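Local atomic coordinates of putative isocitrate dehydrogenase, NAD-dependent (Methylococcus capsulatus, PDB entry 6LKY), a protein that probably catalyses the NAD-dependent, magnesium-requiring oxidative decarboxylation of isocitrate, and binds NAD. Residues T114-T119 and F229-S234; K168-H173 and D202-D207. The protein carries 1 engineered substitution. All coordinates share one frame; numbering follows the deposited sequence.

Interaction 1 (T114-T119 and F229-S234)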
loop_
_atom_site.group_PDB
_atom_site.type_symbol
_atom_site.label_atom_id
_atom_site.label_comp_id
_atom_site.label_asym_id
_atom_site.label_seq_id
_atom_site.Cartn_x
_atom_site.Cartn_y
_atom_site.Cartn_z
ATOM N N THR A 114 9.027 -3.625 10.234
ATOM C CA THR A 114 7.993 -2.597 10.302
ATOM C C THR A 114 7.544 -2.411 11.744
ATOM O O THR A 114 7.213 -3.380 12.435
ATOM C CB THR A 114 6.795 -2.951 9.412
ATOM O OG1 THR A 114 7.214 -3.008 8.044
ATOM C CG2 THR A 114 5.711 -1.882 9.524
ATOM N N VAL A 115 7.556 -1.169 12.203
ATOM C CA VAL A 115 7.039 -0.775 13.502
ATOM C C VAL A 115 5.796 0.070 13.248
ATOM O O VAL A 115 5.892 1.246 12.859
ATOM C CB VAL A 115 8.104 -0.023 14.318
ATOM C CG1 VAL A 115 7.558 0.426 15.666
ATOM C CG2 VAL A 115 9.341 -0.920 14.510
ATOM N N ARG A 116 4.632 -0.530 13.483
ATOM C CA ARG A 116 3.339 0.054 13.166
ATOM C C ARG A 116 2.659 0.493 14.453
ATOM O O ARG A 116 2.511 -0.305 15.393
ATOM C CB ARG A 116 2.447 -0.937 12.385
ATOM C CG ARG A 116 1.033 -1.098 12.965
ATOM C CD ARG A 116 -0.075 -1.316 11.959
ATOM N NE ARG A 116 -0.400 -2.714 11.795
ATOM C CZ ARG A 116 -1.619 -3.230 11.643
ATOM N NH1 ARG A 116 -2.713 -2.478 11.684
ATOM N NH2 ARG A 116 -1.742 -4.540 11.493
ATOM N N GLU A 117 2.284 1.769 14.502
ATOM C CA GLU A 117 1.403 2.250 15.555
ATOM C C GLU A 117 0.124 1.423 15.559
ATOM O O GLU A 117 -0.491 1.196 14.516
ATOM C CB GLU A 117 1.086 3.735 15.347
ATOM C CG GLU A 117 0.623 4.451 16.619
ATOM C CD GLU A 117 -0.759 4.000 17.090
ATOM O OE1 GLU A 117 -1.676 3.877 16.235
ATOM O OE2 GLU A 117 -0.929 3.756 18.310
ATOM N N ASN A 118 -0.278 0.975 16.739
ATOM C CA ASN A 118 -1.192 -0.141 16.844
ATOM C C ASN A 118 -2.514 0.217 17.492
ATOM O O ASN A 118 -3.377 -0.660 17.604
ATOM C CB ASN A 118 -0.520 -1.262 17.655
ATOM C CG ASN A 118 -0.842 -2.654 17.145
ATOM O OD1 ASN A 118 -1.215 -2.845 15.986
ATOM N ND2 ASN A 118 -0.656 -3.649 18.012
ATOM N N THR A 119 -2.713 1.467 17.918
ATOM C CA THR A 119 -3.880 1.799 18.719
ATOM C C THR A 119 -4.759 2.917 18.166
ATOM O O THR A 119 -5.886 3.058 18.646
ATOM C CB THR A 119 -3.468 2.186 20.156
ATOM O OG1 THR A 119 -2.625 3.341 20.121
ATOM C CG2 THR A 119 -2.743 1.040 20.852
ATOM N N PHE A 229 -1.086 2.356 7.291
ATOM C CA PHE A 229 0.098 2.252 6.441
ATOM C C PHE A 229 0.975 1.084 6.878
ATOM O O PHE A 229 1.528 0.368 6.038
ATOM C CB PHE A 229 0.910 3.551 6.471
ATOM C CG PHE A 229 0.208 4.734 5.882
ATOM C CD1 PHE A 229 -0.940 4.578 5.103
ATOM C CD2 PHE A 229 0.691 6.026 6.119
ATOM C CE1 PHE A 229 -1.600 5.695 4.564
ATOM C CE2 PHE A 229 0.040 7.147 5.586
ATOM C CZ PHE A 229 -1.109 6.979 4.806
ATOM N N GLY A 230 1.097 0.866 8.192
ATOM C CA GLY A 230 1.870 -0.273 8.672
ATOM C C GLY A 230 1.273 -1.591 8.230
ATOM O O GLY A 230 1.992 -2.496 7.788
ATOM N N ASP A 231 -0.056 -1.703 8.311
ATOM C CA ASP A 231 -0.741 -2.896 7.810
ATOM C C ASP A 231 -0.401 -3.164 6.338
ATOM O O ASP A 231 0.031 -4.271 5.962
ATOM C CB ASP A 231 -2.249 -2.703 8.004
ATOM C CG ASP A 231 -3.069 -3.824 7.419
ATOM O OD1 ASP A 231 -2.738 -5.009 7.647
ATOM O OD2 ASP A 231 -4.048 -3.509 6.723
ATOM N N ILE A 232 -0.534 -2.137 5.500
ATOM C CA ILE A 232 -0.354 -2.324 4.062
ATOM C C ILE A 232 1.105 -2.648 3.741
ATOM O O ILE A 232 1.406 -3.574 2.973
ATOM C CB ILE A 232 -0.835 -1.072 3.303
ATOM C CG1 ILE A 232 -2.352 -0.913 3.413
ATOM C CG2 ILE A 232 -0.406 -1.120 1.834
ATOM C CD1 ILE A 232 -2.852 0.436 2.887
ATOM N N LEU A 233 2.031 -1.891 4.331
ATOM C CA LEU A 233 3.451 -2.053 4.028
ATOM C C LEU A 233 3.980 -3.389 4.521
ATOM O O LEU A 233 4.794 -4.029 3.839
ATOM C CB LEU A 233 4.248 -0.918 4.660
ATOM C CG LEU A 233 4.585 0.324 3.839
ATOM C CD1 LEU A 233 3.884 0.370 2.494
ATOM C CD2 LEU A 233 4.251 1.541 4.663
ATOM N N SER A 234 3.549 -3.823 5.711
ATOM C CA SER A 234 4.011 -5.107 6.216
ATOM C C SER A 234 3.462 -6.262 5.381
ATOM O O SER A 234 4.150 -7.279 5.225
ATOM C CB SER A 234 3.657 -5.252 7.706
ATOM O OG SER A 234 2.259 -5.334 7.931
#

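Interaction 2 (K168-H173 and D202-D207). With NAD (nicotinamide-adenine-dinucleotide), chain H.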
loop_
_atom_site.group_PDB
_atom_site.type_symbol
_atom_site.label_atom_id
_atom_site.label_comp_id
_atom_site.label_asym_id
_atom_site.label_seq_id
_atom_site.Cartn_x
_atom_site.Cartn_y
_atom_site.Cartn_z
ATOM N N LYS A 168 19.090 2.420 10.598
ATOM C CA LYS A 168 18.262 3.468 10.006
ATOM C C LYS A 168 16.796 3.264 10.376
ATOM O O LYS A 168 16.280 2.137 10.349
ATOM C CB LYS A 168 18.418 3.509 8.480
ATOM C CG LYS A 168 17.503 4.523 7.770
ATOM C CD LYS A 168 17.902 4.681 6.317
ATOM C CE LYS A 168 17.891 3.334 5.603
ATOM N NZ LYS A 168 18.115 3.534 4.149
ATOM N N VAL A 169 16.140 4.373 10.722
ATOM C CA VAL A 169 14.686 4.458 10.866
ATOM C C VAL A 169 14.144 5.340 9.747
ATOM O O VAL A 169 14.596 6.480 9.571
ATOM C CB VAL A 169 14.272 5.015 12.240
ATOM C CG1 VAL A 169 12.765 5.345 12.249
ATOM C CG2 VAL A 169 14.606 4.025 13.354
ATOM N N THR A 170 13.188 4.808 8.987
ATOM C CA THR A 170 12.454 5.539 7.959
ATOM C C THR A 170 11.010 5.729 8.405
ATOM O O THR A 170 10.286 4.748 8.593
ATOM C CB THR A 170 12.479 4.790 6.633
ATOM O OG1 THR A 170 13.830 4.602 6.207
ATOM C CG2 THR A 170 11.713 5.595 5.580
ATOM N N LEU A 171 10.589 6.975 8.564
ATOM C CA LEU A 171 9.213 7.278 8.929
ATOM C C LEU A 171 8.376 7.432 7.662
ATOM O O LEU A 171 8.708 8.241 6.787
ATOM C CB LEU A 171 9.164 8.548 9.785
ATOM C CG LEU A 171 7.821 8.925 10.434
ATOM C CD1 LEU A 171 8.038 9.735 11.714
ATOM C CD2 LEU A 171 6.923 9.717 9.468
ATOM N N VAL A 172 7.287 6.671 7.565
ATOM C CA VAL A 172 6.462 6.643 6.355
ATOM C C VAL A 172 5.152 7.375 6.620
ATOM O O VAL A 172 4.509 7.153 7.650
ATOM C CB VAL A 172 6.224 5.204 5.868
ATOM C CG1 VAL A 172 5.443 5.205 4.536
ATOM C CG2 VAL A 172 7.586 4.521 5.688
ATOM N N HIS A 173 4.755 8.250 5.694
ATOM C CA HIS A 173 3.664 9.177 5.965
ATOM C C HIS A 173 2.983 9.582 4.663
ATOM O O HIS A 173 3.410 9.213 3.564
ATOM C CB HIS A 173 4.196 10.416 6.683
ATOM C CG HIS A 173 5.161 11.193 5.853
ATOM N ND1 HIS A 173 4.758 12.158 4.953
ATOM C CD2 HIS A 173 6.508 11.102 5.731
ATOM C CE1 HIS A 173 5.821 12.661 4.346
ATOM N NE2 HIS A 173 6.894 12.033 4.795
ATOM N N ASP A 202 15.357 9.147 8.077
ATOM C CA ASP A 202 14.741 9.786 6.918
ATOM C C ASP A 202 13.234 9.508 6.896
ATOM O O ASP A 202 12.683 8.854 7.787
ATOM C CB ASP A 202 15.454 9.366 5.618
ATOM C CG ASP A 202 15.367 7.884 5.331
ATOM O OD1 ASP A 202 14.667 7.132 6.043
ATOM O OD2 ASP A 202 16.031 7.461 4.364
ATOM N N ASP A 203 12.556 10.046 5.879
ATOM C CA ASP A 203 11.110 9.921 5.758
ATOM C C ASP A 203 10.720 9.713 4.296
ATOM O O ASP A 203 11.411 10.162 3.381
ATOM C CB ASP A 203 10.398 11.143 6.363
ATOM C CG ASP A 203 10.563 12.400 5.519
ATOM O OD1 ASP A 203 9.701 12.649 4.648
ATOM O OD2 ASP A 203 11.557 13.136 5.719
ATOM N N ARG A 204 9.599 9.025 4.084
ATOM C CA ARG A 204 9.114 8.726 2.744
ATOM C C ARG A 204 7.600 8.873 2.699
ATOM O O ARG A 204 6.906 8.530 3.663
ATOM C CB ARG A 204 9.486 7.301 2.308
ATOM C CG ARG A 204 10.965 7.069 2.045
ATOM C CD ARG A 204 11.446 7.852 0.830
ATOM N NE ARG A 204 12.836 7.556 0.499
ATOM C CZ ARG A 204 13.882 8.242 0.951
ATOM N NH1 ARG A 204 13.709 9.266 1.778
ATOM N NH2 ARG A 204 15.110 7.900 0.580
ATOM N N ILE A 205 7.095 9.403 1.584
ATOM C CA ILE A 205 5.660 9.374 1.339
ATOM C C ILE A 205 5.255 7.959 0.942
ATOM O O ILE A 205 5.974 7.268 0.203
ATOM C CB ILE A 205 5.263 10.416 0.280
ATOM C CG1 ILE A 205 5.844 11.786 0.660
ATOM C CG2 ILE A 205 3.738 10.541 0.207
ATOM C CD1 ILE A 205 5.567 12.913 -0.363
ATOM N N VAL A 206 4.096 7.519 1.444
ATOM C CA VAL A 206 3.748 6.094 1.450
ATOM C C VAL A 206 3.702 5.495 0.037
ATOM O O VAL A 206 4.085 4.336 -0.151
ATOM C CB VAL A 206 2.431 5.872 2.228
ATOM C CG1 VAL A 206 1.241 6.548 1.516
ATOM C CG2 VAL A 206 2.173 4.389 2.452
ATOM N N ASP A 207 3.260 6.255 -0.979
ATOM C CA ASP A 207 3.155 5.658 -2.325
ATOM C C ASP A 207 4.533 5.451 -2.967
ATOM O O ASP A 207 4.830 4.370 -3.513
ATOM C CB ASP A 207 2.245 6.498 -3.239
ATOM C CG ASP A 207 2.613 7.988 -3.257
ATOM O OD1 ASP A 207 3.528 8.388 -2.509
ATOM O OD2 ASP A 207 1.972 8.764 -4.015
HETATM P PA NAD H . 8.578 11.384 -6.508
HETATM O O1A NAD H . 8.946 12.793 -6.886
HETATM O O2A NAD H . 7.653 10.726 -7.525
HETATM O O5B NAD H . 9.958 10.594 -6.387
HETATM C C5B NAD H . 9.968 9.217 -5.987
HETATM C C4B NAD H . 11.232 8.561 -6.538
HETATM O O4B NAD H . 11.072 8.328 -7.956
HETATM C C3B NAD H . 12.432 9.495 -6.377
HETATM O O3B NAD H . 13.588 8.771 -5.961
HETATM C C2B NAD H . 12.614 10.067 -7.773
HETATM O O2B NAD H . 13.947 10.401 -8.157
HETATM C C1B NAD H . 12.102 8.982 -8.706
HETATM N N9A NAD H . 11.616 9.757 -9.857
HETATM C C8A NAD H . 10.163 9.799 -10.041
HETATM N N7A NAD H . 10.013 10.236 -11.457
HETATM C C5A NAD H . 10.927 9.285 -12.120
HETATM C C6A NAD H . 11.381 9.484 -13.566
HETATM N N6A NAD H . 10.677 10.570 -14.246
HETATM N N1A NAD H . 12.856 9.530 -13.553
HETATM C C2A NAD H . 13.326 8.334 -12.843
HETATM N N3A NAD H . 13.268 8.526 -11.385
HETATM C C4A NAD H . 12.104 9.397 -11.189
HETATM O O3 NAD H . 7.818 11.325 -5.110
HETATM P PN NAD H . 8.175 12.139 -3.776
HETATM O O1N NAD H . 9.653 12.364 -3.627
HETATM O O2N NAD H . 7.607 11.309 -2.662
HETATM O O5D NAD H . 7.388 13.541 -3.905
HETATM C C5D NAD H . 7.971 14.711 -4.481
HETATM C C4D NAD H . 6.889 15.775 -4.730
HETATM O O4D NAD H . 6.026 15.392 -5.833
HETATM C C3D NAD H . 5.969 16.004 -3.527
HETATM O O3D NAD H . 5.831 17.407 -3.285
HETATM C C2D NAD H . 4.630 15.428 -3.968
HETATM O O2D NAD H . 3.514 16.171 -3.444
HETATM C C1D NAD H . 4.643 15.608 -5.476
HETATM N N1N NAD H . 3.735 14.615 -6.084
HETATM C C2N NAD H . 3.282 15.105 -7.391
HETATM C C3N NAD H . 2.761 14.069 -8.383
HETATM C C7N NAD H . 1.819 14.557 -9.497
HETATM O O7N NAD H . 1.922 15.968 -9.601
HETATM N N7N NAD H . 0.418 14.108 -9.485
HETATM C C4N NAD H . 2.638 12.616 -7.937
HETATM C C5N NAD H . 3.401 12.182 -6.690
HETATM C C6N NAD H . 4.202 13.220 -5.910
#

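Interaction 1 (T114-T119 and F229-S234)
Arg116 lies over the first turn of helix 227-240, and the fit depends on Gly230: its CA sits 3.8 Å from Arg116 CB, where a side chain on the helix would collide with the strand. Beyond this close pass the packing is light. The methyl CG2 of Thr114 faces Gly230 O at 4.1 Å, and Thr114 OG1 lies 4.2 Å from Ser234 CB.

The polar part is electrostatic, with no hydrogen bond crossing from strand to helix. Bent at chi2 and chi3, the Arg116 chain runs beside Asp231, and its guanidinium lays one face over Asp231 CB, 3.7 Å from CZ; Asn118 OD1 lies on the opposite face, toward the rim. Because Asp231 OD1 stands well out of the guanidinium plane, 4.0 Å from Arg116 NH2, the two attract as charges only. Their firmer partners lie elsewhere: Arg116 NH1 bonds Asn227 OD1 and a bound citrate, probably from the crystallisation liquor, whose position is consistent with the isocitrate pocket of this family, while Asp231 OD2 forms a salt bridge with Lys174 of the second subunit. Arg116 NE is buried without a partner.

The 229-234 part of helix 227-240 runs nearly antiparallel to strand residues 114-117, their axes at 153°, and packs on the sheet. Strands 92-98 and 222-225 flank this strand, and Val115 turns away from the helix to meet helix 147-163.

Interaction 2 (K168-H173 and D202-D207)
His173 and Asp203 join neighbouring parallel strands through their side chains: His173 NE2 donates to Asp203 OD1 over 2.9 Å, the N-H...O angle being 158°. The oxygen lies at the ring edge, near its plane, and is met on its anti side; ring and carboxylate are turned 38° apart. With CG between the backbone N and the carbonyl carbon (chi1 63°), the ring folds back so that Arg204 O comes over one face, 3.3 Å from His173 CD2. Asp203 OD2 pairs with Arg190, and His173 ND1 bonds Ala175 N, so the imidazole is held at both nitrogens. A leucine in place of His173 would probably leave Asp203 OD1 without this donor and Ala175 N without its acceptor.

Thr170 OG1 donates to the syn lone pair of Asp202 OD1 at 2.7 Å, while Lys168 lays CD 3.9 Å from Asp202 OD2 and sends NZ on to Arg219 O.

The backbones form a regular parallel pairing. Asp202 N bonds Val169 O, Leu171 N bonds Asp202 O, Arg204 N bonds Leu171 O and His173 N bonds Arg204 O; Val206 N then reaches His173 O at 2.8 Å as helix 206-215 starts.

Apolar contacts are few: Val172 CG1 rests 3.6 Å from Val206 CA. Ile205, at the N-cap position, sets its CD1 methyl against the NAD pyrophosphate, 3.5 Å from O2N, and lines the cofactor pocket.

The pair closes a beta-alpha-beta crossover through helix 181-193, against which His173, Leu171 and Asp203 pack. Strand 222-225 adjoins 168-173 on its other side, and 200-205 is the outermost strand of the sheet within this chain.

In the fold
Both interactions use strands of the same mixed sheet. Interaction 1 lies near the centre of the folded chain, a helix laid on a strand, with a glycine fit and loosely paired charges in place of shared hydrogen bonds. Interaction 2, about 12 Å away between centres and nested within the sequence loop closed by interaction 1, is strand against strand at the sheet margin, mostly buried but with partly exposed charged residues, and is stitched by backbone bonds. They touch where Leu233 CD2 packs on Val172 CG1 and the Phe229 ring on Val206 CG2. Each also reaches the second subunit, which supplies much of the binding for the NAD beside Ile205.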